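Local coordinates for protein fatty acid synthase 1, isoform A (Drosophila melanogaster, PDB 6FN6) that probably makes long-chain saturated fatty acids from acetyl-CoA and malonyl-CoA with NADPH, this piece carrying its dehydratase, enoylreductase and ketoreductase modifying domains, at residues A[990-995]-A[1040-1045]; A[1003-1008]-A[1048-1053]. One frame throughout, in Å; residues are numbered along the deposited sequence.

Contact 1: A[990-995]-A[1040-1045]; sequences AGAKKL and KYLDQF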
loop_
_atom_site.group_PDB
_atom_site.type_symbol
_atom_site.label_atom_id
_atom_site.label_comp_id
_atom_site.label_asym_id
_atom_site.label_seq_id
_atom_site.Cartn_x
_atom_site.Cartn_y
_atom_site.Cartn_z
ATOM N N ALA A 990 -68.273 23.092 -8.738
ATOM C CA ALA A 990 -67.489 23.992 -9.575
ATOM C C ALA A 990 -65.994 23.768 -9.359
ATOM O O ALA A 990 -65.206 23.811 -10.303
ATOM C CB ALA A 990 -67.858 25.434 -9.289
ATOM N N GLY A 991 -65.608 23.537 -8.109
ATOM C CA GLY A 991 -64.221 23.277 -7.778
ATOM C C GLY A 991 -63.710 21.973 -8.360
ATOM O O GLY A 991 -62.620 21.922 -8.931
ATOM N N ALA A 992 -64.503 20.916 -8.219
ATOM C CA ALA A 992 -64.141 19.619 -8.770
ATOM C C ALA A 992 -63.988 19.731 -10.279
ATOM O O ALA A 992 -63.019 19.234 -10.857
ATOM C CB ALA A 992 -65.189 18.579 -8.417
ATOM N N LYS A 993 -64.948 20.397 -10.907
ATOM C CA LYS A 993 -64.931 20.596 -12.349
ATOM C C LYS A 993 -63.678 21.345 -12.791
ATOM O O LYS A 993 -63.065 20.999 -13.802
ATOM C CB LYS A 993 -66.180 21.357 -12.793
ATOM C CG LYS A 993 -66.295 21.512 -14.297
ATOM C CD LYS A 993 -67.663 22.027 -14.697
ATOM C CE LYS A 993 -67.719 22.342 -16.181
ATOM N NZ LYS A 993 -66.869 23.513 -16.535
ATOM N N LYS A 994 -63.299 22.367 -12.030
ATOM C CA LYS A 994 -62.141 23.183 -12.374
ATOM C C LYS A 994 -60.850 22.375 -12.246
ATOM O O LYS A 994 -59.999 22.411 -13.135
ATOM C CB LYS A 994 -62.066 24.424 -11.483
ATOM C CG LYS A 994 -61.073 25.462 -11.978
ATOM C CD LYS A 994 -60.720 26.470 -10.900
ATOM C CE LYS A 994 -59.606 27.395 -11.367
ATOM N NZ LYS A 994 -59.063 28.236 -10.266
ATOM N N LEU A 995 -60.706 21.659 -11.135
ATOM C CA LEU A 995 -59.532 20.822 -10.908
ATOM C C LEU A 995 -59.294 19.904 -12.104
ATOM O O LEU A 995 -58.184 19.831 -12.630
ATOM C CB LEU A 995 -59.705 19.991 -9.633
ATOM C CG LEU A 995 -58.622 18.956 -9.310
ATOM C CD1 LEU A 995 -57.339 19.644 -8.882
ATOM C CD2 LEU A 995 -59.101 17.985 -8.234
ATOM N N LYS A 1040 -68.010 12.226 -5.298
ATOM C CA LYS A 1040 -69.256 12.220 -6.051
ATOM C C LYS A 1040 -69.152 13.142 -7.266
ATOM O O LYS A 1040 -69.521 12.764 -8.377
ATOM C CB LYS A 1040 -70.418 12.640 -5.151
ATOM C CG LYS A 1040 -71.764 12.701 -5.846
ATOM C CD LYS A 1040 -72.871 13.020 -4.854
ATOM C CE LYS A 1040 -74.234 13.060 -5.525
ATOM N NZ LYS A 1040 -75.335 13.221 -4.537
ATOM N N TYR A 1041 -68.641 14.350 -7.051
ATOM C CA TYR A 1041 -68.508 15.321 -8.129
ATOM C C TYR A 1041 -67.341 14.983 -9.056
ATOM O O TYR A 1041 -67.450 15.128 -10.274
ATOM C CB TYR A 1041 -68.326 16.730 -7.557
ATOM C CG TYR A 1041 -69.580 17.331 -6.951
ATOM C CD1 TYR A 1041 -70.831 17.117 -7.521
ATOM C CD2 TYR A 1041 -69.509 18.117 -5.810
ATOM C CE1 TYR A 1041 -71.972 17.666 -6.966
ATOM C CE2 TYR A 1041 -70.644 18.670 -5.249
ATOM C CZ TYR A 1041 -71.872 18.442 -5.830
ATOM O OH TYR A 1041 -73.000 18.993 -5.268
ATOM N N LEU A 1042 -66.221 14.546 -8.483
ATOM C CA LEU A 1042 -65.076 14.122 -9.284
ATOM C C LEU A 1042 -65.473 12.975 -10.208
ATOM O O LEU A 1042 -65.089 12.941 -11.377
ATOM C CB LEU A 1042 -63.907 13.703 -8.391
ATOM C CG LEU A 1042 -63.144 14.846 -7.718
ATOM C CD1 LEU A 1042 -62.199 14.315 -6.655
ATOM C CD2 LEU A 1042 -62.389 15.664 -8.743
ATOM N N ASP A 1043 -66.256 12.041 -9.676
ATOM C CA ASP A 1043 -66.775 10.938 -10.471
ATOM C C ASP A 1043 -67.606 11.476 -11.626
ATOM O O ASP A 1043 -67.406 11.102 -12.780
ATOM C CB ASP A 1043 -67.622 10.001 -9.608
ATOM C CG ASP A 1043 -68.500 9.076 -10.435
ATOM O OD1 ASP A 1043 -68.073 8.671 -11.538
ATOM O OD2 ASP A 1043 -69.621 8.757 -9.986
ATOM N N GLN A 1044 -68.531 12.369 -11.300
ATOM C CA GLN A 1044 -69.500 12.875 -12.264
ATOM C C GLN A 1044 -68.839 13.606 -13.434
ATOM O O GLN A 1044 -69.124 13.314 -14.594
ATOM C CB GLN A 1044 -70.476 13.810 -11.543
ATOM C CG GLN A 1044 -71.453 14.553 -12.436
ATOM C CD GLN A 1044 -72.388 15.442 -11.637
ATOM O OE1 GLN A 1044 -72.505 15.304 -10.418
ATOM N NE2 GLN A 1044 -73.047 16.371 -12.319
ATOM N N PHE A 1045 -67.938 14.533 -13.128
ATOM C CA PHE A 1045 -67.356 15.402 -14.149
ATOM C C PHE A 1045 -66.200 14.755 -14.908
ATOM O O PHE A 1045 -65.917 15.136 -16.044
ATOM C CB PHE A 1045 -66.883 16.708 -13.511
ATOM C CG PHE A 1045 -67.999 17.563 -12.985
ATOM C CD1 PHE A 1045 -68.888 18.174 -13.852
ATOM C CD2 PHE A 1045 -68.163 17.751 -11.624
ATOM C CE1 PHE A 1045 -69.917 18.959 -13.372
ATOM C CE2 PHE A 1045 -69.190 18.535 -11.138
ATOM C CZ PHE A 1045 -70.069 19.139 -12.014
#
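A992 meets Y1041, L1042 and F1045 where two helices of the Rossmann-type ketoreductase domain cross, helix 989-1002 against helix 1034-1049. The axes of the two short segments approach to 8.8 Å with a signed crossing angle of -50°. A992 sits at the crossing, its CA 5.6 Å from the CA of L1042. The tight spot is here: the methyl CB of A992 rests on CB of Y1041 at 3.7 Å, so the tyrosine is touched at its root, and its ring carries on away from helix 989-1002. The buried side, formed by A992, L995 and L1042, continues toward the sheet. CD2 of L1042 lies 4.1 Å from CB of A992 and equally far from CD2 of L995, making one methyl the bridge between two residues about a helical turn apart. L995 and L1042 also reach strand 926-930, at I928 and V930, which places both helices on the same face of the sheet.

The other side, where K993 and F1045 are partly exposed, is more open to solvent, and an aromatic ring does the work there. F1045 has its ring carbon CG anti to its carbonyl carbon (chi1 -67°), which swings the ring across to K993. The lysine chain crosses it at about a right angle; its methylenes lie on the ring, and its amino group NZ is salt-bridged to E997 on its own helix. CB of K993 stands above the middle of that ring, 4.2 Å from the centroid and 7° off its normal, a CH-pi contact, while CD of K993 reaches CE1 of F1045 at 4.0 Å.

Contact 2: A[1003-1008]-A[1048-1053]; sequences ALVGGI and DICTEL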
loop_
_atom_site.group_PDB
_atom_site.type_symbol
_atom_site.label_atom_id
_atom_site.label_comp_id
_atom_site.label_asym_id
_atom_site.label_seq_id
_atom_site.Cartn_x
_atom_site.Cartn_y
_atom_site.Cartn_z
ATOM N N ALA A 1003 -51.898 17.820 -18.742
ATOM C CA ALA A 1003 -51.736 16.567 -19.459
ATOM C C ALA A 1003 -52.979 15.734 -19.205
ATOM O O ALA A 1003 -53.551 15.789 -18.115
ATOM C CB ALA A 1003 -50.487 15.831 -19.001
ATOM N N LEU A 1004 -53.403 14.970 -20.205
ATOM C CA LEU A 1004 -54.630 14.199 -20.090
ATOM C C LEU A 1004 -54.589 13.311 -18.854
ATOM O O LEU A 1004 -53.634 12.560 -18.643
ATOM C CB LEU A 1004 -54.859 13.366 -21.349
ATOM C CG LEU A 1004 -55.015 14.188 -22.632
ATOM C CD1 LEU A 1004 -55.181 13.284 -23.837
ATOM C CD2 LEU A 1004 -56.178 15.163 -22.536
ATOM N N VAL A 1005 -55.635 13.413 -18.039
ATOM C CA VAL A 1005 -55.721 12.685 -16.780
ATOM C C VAL A 1005 -55.783 11.182 -17.031
ATOM O O VAL A 1005 -56.609 10.703 -17.809
ATOM C CB VAL A 1005 -56.935 13.156 -15.958
ATOM C CG1 VAL A 1005 -57.033 12.390 -14.643
ATOM C CG2 VAL A 1005 -56.851 14.647 -15.697
ATOM N N GLY A 1006 -54.886 10.450 -16.377
ATOM C CA GLY A 1006 -54.836 9.004 -16.499
ATOM C C GLY A 1006 -55.395 8.299 -15.277
ATOM O O GLY A 1006 -55.841 7.155 -15.362
ATOM N N GLY A 1007 -55.379 8.986 -14.138
ATOM C CA GLY A 1007 -55.855 8.407 -12.896
ATOM C C GLY A 1007 -56.250 9.437 -11.855
ATOM O O GLY A 1007 -55.666 10.519 -11.777
ATOM N N ILE A 1008 -57.254 9.085 -11.054
ATOM C CA ILE A 1008 -57.717 9.916 -9.950
ATOM C C ILE A 1008 -57.708 9.071 -8.686
ATOM O O ILE A 1008 -58.322 8.007 -8.635
ATOM C CB ILE A 1008 -59.120 10.502 -10.239
ATOM C CG1 ILE A 1008 -59.040 11.500 -11.394
ATOM C CG2 ILE A 1008 -59.715 11.165 -8.986
ATOM C CD1 ILE A 1008 -60.381 12.015 -11.867
ATOM N N ASP A 1048 -67.052 13.240 -18.232
ATOM C CA ASP A 1048 -67.154 14.153 -19.366
ATOM C C ASP A 1048 -65.781 14.671 -19.794
ATOM O O ASP A 1048 -65.487 14.770 -20.985
ATOM C CB ASP A 1048 -68.064 15.336 -19.020
ATOM C CG ASP A 1048 -69.471 14.903 -18.643
ATOM O OD1 ASP A 1048 -69.945 13.877 -19.175
ATOM O OD2 ASP A 1048 -70.104 15.592 -17.814
ATOM N N ILE A 1049 -64.950 15.007 -18.814
ATOM C CA ILE A 1049 -63.676 15.668 -19.069
ATOM C C ILE A 1049 -62.569 14.664 -19.370
ATOM O O ILE A 1049 -61.915 14.734 -20.412
ATOM C CB ILE A 1049 -63.282 16.555 -17.872
ATOM C CG1 ILE A 1049 -64.371 17.595 -17.589
ATOM C CG2 ILE A 1049 -61.948 17.250 -18.133
ATOM C CD1 ILE A 1049 -64.281 18.217 -16.212
ATOM N N CYS A 1050 -62.352 13.736 -18.445
ATOM C CA CYS A 1050 -61.216 12.831 -18.529
ATOM C C CYS A 1050 -61.552 11.634 -19.406
ATOM O O CYS A 1050 -62.070 10.625 -18.925
ATOM C CB CYS A 1050 -60.818 12.379 -17.129
ATOM S SG CYS A 1050 -60.592 13.761 -15.995
ATOM N N THR A 1051 -61.229 11.739 -20.690
ATOM C CA THR A 1051 -61.524 10.673 -21.639
ATOM C C THR A 1051 -60.407 9.634 -21.760
ATOM O O THR A 1051 -60.562 8.637 -22.464
ATOM C CB THR A 1051 -61.818 11.257 -23.033
ATOM O OG1 THR A 1051 -60.779 12.169 -23.409
ATOM C CG2 THR A 1051 -63.146 11.986 -23.025
ATOM N N GLU A 1052 -59.293 9.861 -21.072
ATOM C CA GLU A 1052 -58.178 8.914 -21.081
ATOM C C GLU A 1052 -57.900 8.386 -19.679
ATOM O O GLU A 1052 -56.833 7.827 -19.420
ATOM C CB GLU A 1052 -56.913 9.568 -21.639
ATOM C CG GLU A 1052 -57.007 9.983 -23.094
ATOM C CD GLU A 1052 -56.724 8.841 -24.051
ATOM O OE1 GLU A 1052 -55.678 8.173 -23.895
ATOM O OE2 GLU A 1052 -57.547 8.612 -24.963
ATOM N N LEU A 1053 -58.868 8.554 -18.783
ATOM C CA LEU A 1053 -58.731 8.090 -17.408
ATOM C C LEU A 1053 -58.727 6.568 -17.339
ATOM O O LEU A 1053 -59.629 5.913 -17.859
ATOM C CB LEU A 1053 -59.857 8.660 -16.542
ATOM C CG LEU A 1053 -59.908 8.205 -15.083
ATOM C CD1 LEU A 1053 -60.015 9.401 -14.154
ATOM C CD2 LEU A 1053 -61.074 7.261 -14.866
HETATM O O HOH W 1 -58.245 12.052 -19.806
#
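V1005 and I1008, on strand 1005-1011, pack against C1050 and L1053, in the loop that follows helix 1034-1049 and leads to the next parallel strand of the ketoreductase Rossmann-type fold, 1055-1060. V1005 meets the cysteine sulfur, and I1008 chiefly the leucine. With chi1 at -51°, SG of C1050 lies anti to its own carbonyl carbon and lands 3.7 Å from CB of V1005, almost equally distant from the valine's two methyls, so the whole branch point is met and not one arm. Farther along the strand, L1053 has CG anti to its backbone N (chi1 177°), which carries CD1 up to I1008. There it lies 3.5 Å from CD1 of I1008, the two side chains crossing at about a right angle.

The outer end is less enclosed. CD1 of L1004 touches CG of E1052 at 3.8 Å; the glutamate then bends at chi2 (-83°), taking its carboxylate away from the strand, with its methylene part against the leucine.

One water bridges the two backbones, donating to O of V1005 at 2.9 Å and accepting from N of E1052 at 2.7 Å. Beyond it, G1006 bonds to the backbone of D1054 and Y1055, where the strands pair. The chemistry thus divides: carbon and sulfur fill the interior, while a single water joins the two backbones before direct strand pairing takes over.

From the N terminus the four segments run 990-995, 1003-1008, 1040-1045 and 1048-1053, each contact pairing one of the first two with one of the last two. The contacts therefore alternate along the chain and cross instead of nesting. Contact 1 closes a loop of 44 intervening residues and contact 2 one of 39, and both loops include the unmodelled 1016-1032. Contact 1 ties helix to helix, whereas contact 2 fixes the loop after helix 1034-1049 to strand 1005-1011, which follows helix 989-1002. Their centres are 12 Å apart, and they touch directly, with O of K993 3.9 Å from CD1 of I1049.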